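Local coordinates for uncharacterized protein (Bacteroides ovatus, PDB 4IRT) that is of unknown function but, as a member of a BNR repeat-like family with a beta-propeller fold, is a putative neuraminidase, at residues M311-E322 against D363-W374. Residues are numbered along the deposited sequence; the frame is centred on the assembly and turned at random. Where two conformers were deposited one is given.
Sequences MIPIARPRIVVE and DAWEPSHDTELW
The backbones of 311-322 and 363-374 run alongside each other in the same direction, closest at Ala315 and Glu366, whose CA atoms lie 5.1 Å apart. In this beta-propeller, 318-322 is the inner edge strand of a four-stranded antiparallel blade, and 363-374 follows the blade's last strand and enters helix 371-377. Arg316 and Glu366 form a two-pronged salt bridge. Arg316 NE donates to Glu366 OE2 at 2.8 Å and Arg316 NH2 to Glu366 OE1 at 3.0 Å, each on a syn lone pair. The two planes are 35° apart. Arg316 N also donates to OE2, from above the carboxylate plane, so OE2 takes two bonds. The Pro367 ring packs by CD on Ala315 CB and by CB on Arg318 CG. Arg318 bends at chi2 (-89°), and its guanidinium lies with one face over Ser368 CA. Arg318 NH2 is hydrogen-bonded to the backbone oxygens of Val22 and Arg24. Arg318 NH1 comes 3.1 Å from His369 ND1, with guanidinium and imidazole nearly perpendicular. Val320 CG1 touches His369 NE2. Val320 CB sits over the Trp374 five-membered ring in a CH-pi contact, 3.5 Å from its centroid. At the indole edge, Trp374 NE1 donates to Val321 O at 3.3 Å, a bent bond of 139°.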
loop_
_atom_site.group_PDB
_atom_site.type_symbol
_atom_site.label_atom_id
_atom_site.label_comp_id
_atom_site.label_asym_id
_atom_site.label_seq_id
_atom_site.Cartn_x
_atom_site.Cartn_y
_atom_site.Cartn_z
HETATM N N MSE A 311 -13.954 8.491 11.747
HETATM C CA MSE A 311 -12.632 7.838 11.727
HETATM C C MSE A 311 -12.822 6.402 12.127
HETATM O O MSE A 311 -13.507 6.080 13.120
HETATM C CB MSE A 311 -11.553 8.473 12.645
HETATM C CG MSE A 311 -10.099 8.038 12.316
HETATM SE SE MSE A 311 -8.812 8.326 13.816
HETATM C CE MSE A 311 -9.648 7.346 15.309
ATOM N N ILE A 312 -12.193 5.511 11.380
ATOM C CA ILE A 312 -12.213 4.108 11.758
ATOM C C ILE A 312 -11.177 3.938 12.895
ATOM O O ILE A 312 -10.036 4.421 12.790
ATOM C CB ILE A 312 -11.911 3.181 10.571
ATOM C CG1 ILE A 312 -12.903 3.423 9.424
ATOM C CG2 ILE A 312 -11.991 1.733 11.016
ATOM C CD1 ILE A 312 -12.432 2.915 8.084
ATOM N N PRO A 313 -11.566 3.263 13.986
ATOM C CA PRO A 313 -10.738 3.179 15.186
ATOM C C PRO A 313 -9.450 2.388 15.049
ATOM O O PRO A 313 -8.606 2.439 15.945
ATOM C CB PRO A 313 -11.649 2.453 16.197
ATOM C CG PRO A 313 -12.998 2.421 15.598
ATOM C CD PRO A 313 -12.839 2.541 14.134
ATOM N N ILE A 314 -9.325 1.614 13.971
ATOM C CA ILE A 314 -8.107 0.859 13.724
ATOM C C ILE A 314 -7.601 1.160 12.301
ATOM O O ILE A 314 -8.373 1.526 11.397
ATOM C CB ILE A 314 -8.282 -0.658 13.931
ATOM C CG1 ILE A 314 -9.232 -1.259 12.921
ATOM C CG2 ILE A 314 -8.800 -0.968 15.339
ATOM C CD1 ILE A 314 -9.402 -2.751 13.048
ATOM N N ALA A 315 -6.290 1.019 12.124
ATOM C CA ALA A 315 -5.663 1.233 10.832
ATOM C C ALA A 315 -5.686 -0.019 9.993
ATOM O O ALA A 315 -5.579 -1.125 10.515
ATOM C CB ALA A 315 -4.224 1.670 11.016
ATOM N N ARG A 316 -5.750 0.153 8.688
ATOM C CA ARG A 316 -5.456 -0.950 7.800
ATOM C C ARG A 316 -3.943 -1.296 7.926
ATOM O O ARG A 316 -3.105 -0.417 8.117
ATOM C CB ARG A 316 -5.830 -0.595 6.388
ATOM C CG ARG A 316 -7.330 -0.492 6.247
ATOM C CD ARG A 316 -7.760 0.064 4.924
ATOM N NE ARG A 316 -7.373 1.459 4.808
ATOM C CZ ARG A 316 -7.792 2.276 3.857
ATOM N NH1 ARG A 316 -8.583 1.841 2.894
ATOM N NH2 ARG A 316 -7.372 3.530 3.841
ATOM N N PRO A 317 -3.611 -2.585 7.885
ATOM C CA PRO A 317 -2.282 -3.011 8.284
ATOM C C PRO A 317 -1.244 -3.182 7.192
ATOM O O PRO A 317 -1.568 -3.265 5.997
ATOM C CB PRO A 317 -2.571 -4.357 8.940
ATOM C CG PRO A 317 -3.676 -4.914 8.120
ATOM C CD PRO A 317 -4.560 -3.717 7.844
ATOM N N ARG A 318 0.008 -3.271 7.624
ATOM C CA ARG A 318 1.119 -3.697 6.746
ATOM C C ARG A 318 1.827 -4.872 7.407
ATOM O O ARG A 318 1.739 -5.046 8.625
ATOM C CB ARG A 318 2.146 -2.583 6.517
ATOM C CG ARG A 318 1.677 -1.354 5.734
ATOM C CD ARG A 318 1.887 -1.537 4.271
ATOM N NE ARG A 318 1.569 -0.396 3.400
ATOM C CZ ARG A 318 2.409 0.120 2.515
ATOM N NH1 ARG A 318 3.677 -0.302 2.420
ATOM N NH2 ARG A 318 2.001 1.100 1.737
ATOM N N ILE A 319 2.527 -5.663 6.595
ATOM C CA ILE A 319 3.277 -6.818 7.071
ATOM C C ILE A 319 4.601 -6.951 6.328
ATOM O O ILE A 319 4.728 -6.576 5.145
ATOM C CB ILE A 319 2.511 -8.147 6.875
ATOM C CG1 ILE A 319 1.946 -8.261 5.442
ATOM C CG2 ILE A 319 1.414 -8.317 7.905
ATOM C CD1 ILE A 319 1.399 -9.646 5.128
ATOM N N VAL A 320 5.583 -7.514 7.014
ATOM C CA VAL A 320 6.736 -8.102 6.322
ATOM C C VAL A 320 6.929 -9.513 6.865
ATOM O O VAL A 320 6.561 -9.805 8.009
ATOM C CB VAL A 320 8.019 -7.260 6.438
ATOM C CG1 VAL A 320 7.826 -5.910 5.732
ATOM C CG2 VAL A 320 8.473 -7.096 7.884
ATOM N N VAL A 321 7.467 -10.375 6.008
ATOM C CA VAL A 321 7.633 -11.774 6.321
ATOM C C VAL A 321 9.081 -12.225 6.069
ATOM O O VAL A 321 9.733 -11.787 5.110
ATOM C CB VAL A 321 6.665 -12.629 5.498
ATOM C CG1 VAL A 321 6.706 -14.103 5.919
ATOM C CG2 VAL A 321 5.253 -12.091 5.629
ATOM N N GLU A 322 9.552 -13.110 6.946
ATOM C CA GLU A 322 10.864 -13.740 6.822
ATOM C C GLU A 322 10.677 -15.233 7.098
ATOM O O GLU A 322 10.608 -15.664 8.255
ATOM C CB GLU A 322 11.830 -13.105 7.828
ATOM C CG GLU A 322 13.106 -13.886 8.150
ATOM C CD GLU A 322 13.981 -14.122 6.940
ATOM O OE1 GLU A 322 13.750 -15.112 6.224
ATOM O OE2 GLU A 322 14.915 -13.320 6.728
ATOM N N ASP A 363 -2.897 8.897 16.036
ATOM C CA ASP A 363 -4.307 9.062 15.696
ATOM C C ASP A 363 -4.748 8.367 14.388
ATOM O O ASP A 363 -4.880 7.148 14.368
ATOM C CB ASP A 363 -4.683 10.545 15.733
ATOM C CG ASP A 363 -6.184 10.784 15.641
ATOM O OD1 ASP A 363 -6.987 9.895 15.983
ATOM O OD2 ASP A 363 -6.578 11.870 15.247
ATOM N N ALA A 364 -4.932 9.121 13.305
ATOM C CA ALA A 364 -5.497 8.557 12.044
ATOM C C ALA A 364 -4.475 7.879 11.140
ATOM O O ALA A 364 -4.824 7.368 10.069
ATOM C CB ALA A 364 -6.203 9.653 11.278
ATOM N N TRP A 365 -3.219 7.904 11.547
ATOM C CA TRP A 365 -2.131 7.251 10.821
ATOM C C TRP A 365 -2.460 5.790 10.463
ATOM O O TRP A 365 -3.069 5.056 11.267
ATOM C CB TRP A 365 -0.870 7.276 11.688
ATOM C CG TRP A 365 0.330 6.498 11.199
ATOM C CD1 TRP A 365 1.338 6.994 10.453
ATOM C CD2 TRP A 365 0.691 5.142 11.501
ATOM N NE1 TRP A 365 2.276 6.047 10.225
ATOM C CE2 TRP A 365 1.913 4.893 10.860
ATOM C CE3 TRP A 365 0.082 4.100 12.208
ATOM C CZ2 TRP A 365 2.559 3.670 10.931
ATOM C CZ3 TRP A 365 0.727 2.872 12.266
ATOM C CH2 TRP A 365 1.963 2.682 11.651
ATOM N N GLU A 366 -2.104 5.431 9.229
ATOM C CA GLU A 366 -1.944 4.065 8.834
ATOM C C GLU A 366 -0.514 3.822 8.383
ATOM O O GLU A 366 0.169 4.734 7.897
ATOM C CB GLU A 366 -2.909 3.690 7.717
ATOM C CG GLU A 366 -4.381 3.960 7.979
ATOM C CD GLU A 366 -5.247 3.481 6.829
ATOM O OE1 GLU A 366 -5.072 3.974 5.687
ATOM O OE2 GLU A 366 -6.132 2.642 7.071
ATOM N N PRO A 367 -0.043 2.575 8.495
ATOM C CA PRO A 367 1.334 2.293 8.091
ATOM C C PRO A 367 1.617 2.264 6.606
ATOM O O PRO A 367 0.778 1.826 5.801
ATOM C CB PRO A 367 1.599 0.887 8.638
ATOM C CG PRO A 367 0.217 0.287 8.797
ATOM C CD PRO A 367 -0.715 1.406 9.093
ATOM N N SER A 368 2.792 2.810 6.261
ATOM C CA SER A 368 3.459 2.521 4.994
ATOM C C SER A 368 4.946 2.321 5.348
ATOM O O SER A 368 5.445 2.862 6.363
ATOM C CB SER A 368 3.249 3.630 3.941
ATOM O OG SER A 368 3.594 4.912 4.438
ATOM N N HIS A 369 5.634 1.498 4.572
ATOM C CA HIS A 369 7.011 1.097 4.901
ATOM C C HIS A 369 7.901 1.011 3.674
ATOM O O HIS A 369 7.421 1.004 2.519
ATOM C CB HIS A 369 6.998 -0.260 5.642
ATOM C CG HIS A 369 6.852 -1.473 4.752
ATOM N ND1 HIS A 369 5.645 -1.912 4.260
ATOM C CD2 HIS A 369 7.770 -2.382 4.346
ATOM C CE1 HIS A 369 5.827 -3.024 3.564
ATOM N NE2 HIS A 369 7.112 -3.328 3.591
ATOM N N ASP A 370 9.197 0.921 3.931
ATOM C CA ASP A 370 10.202 0.912 2.891
ATOM C C ASP A 370 10.288 -0.528 2.397
ATOM O O ASP A 370 11.068 -1.360 2.902
ATOM C CB ASP A 370 11.516 1.443 3.418
ATOM C CG ASP A 370 12.565 1.613 2.353
ATOM O OD1 ASP A 370 12.502 0.932 1.305
ATOM O OD2 ASP A 370 13.463 2.458 2.588
ATOM N N THR A 371 9.454 -0.820 1.406
ATOM C CA THR A 371 9.340 -2.172 0.870
ATOM C C THR A 371 10.693 -2.707 0.389
ATOM O O THR A 371 11.039 -3.856 0.616
ATOM C CB THR A 371 8.357 -2.241 -0.307
ATOM O OG1 THR A 371 8.713 -1.263 -1.289
ATOM C CG2 THR A 371 6.930 -1.994 0.149
ATOM N N GLU A 372 11.456 -1.862 -0.286
ATOM C CA GLU A 372 12.729 -2.278 -0.871
ATOM C C GLU A 372 13.830 -2.543 0.162
ATOM O O GLU A 372 14.609 -3.475 0.033
ATOM C CB GLU A 372 13.142 -1.270 -1.948
ATOM C CG GLU A 372 12.076 -1.143 -3.042
ATOM C CD GLU A 372 11.570 -2.499 -3.564
ATOM O OE1 GLU A 372 12.358 -3.224 -4.197
ATOM O OE2 GLU A 372 10.397 -2.848 -3.320
ATOM N N LEU A 373 13.869 -1.760 1.228
ATOM C CA LEU A 373 14.815 -1.991 2.297
ATOM C C LEU A 373 14.550 -3.311 3.000
ATOM O O LEU A 373 15.480 -4.004 3.362
ATOM C CB LEU A 373 14.758 -0.862 3.315
ATOM C CG LEU A 373 15.826 -0.865 4.392
ATOM C CD1 LEU A 373 17.229 -0.718 3.803
ATOM C CD2 LEU A 373 15.526 0.301 5.311
ATOM N N TRP A 374 13.290 -3.682 3.172
ATOM C CA TRP A 374 12.997 -4.984 3.738
ATOM C C TRP A 374 13.505 -6.094 2.784
ATOM O O TRP A 374 14.181 -7.043 3.227
ATOM C CB TRP A 374 11.503 -5.131 4.066
ATOM C CG TRP A 374 11.224 -6.523 4.524
ATOM C CD1 TRP A 374 10.687 -7.538 3.784
ATOM C CD2 TRP A 374 11.594 -7.092 5.775
ATOM N NE1 TRP A 374 10.657 -8.687 4.518
ATOM C CE2 TRP A 374 11.192 -8.445 5.752
ATOM C CE3 TRP A 374 12.165 -6.577 6.945
ATOM C CZ2 TRP A 374 11.370 -9.291 6.834
ATOM C CZ3 TRP A 374 12.351 -7.437 8.014
ATOM C CH2 TRP A 374 11.931 -8.769 7.950
HETATM O O HOH W 1 -7.197 5.482 16.293
HETATM O O HOH W 2 7.902 -9.836 3.178
#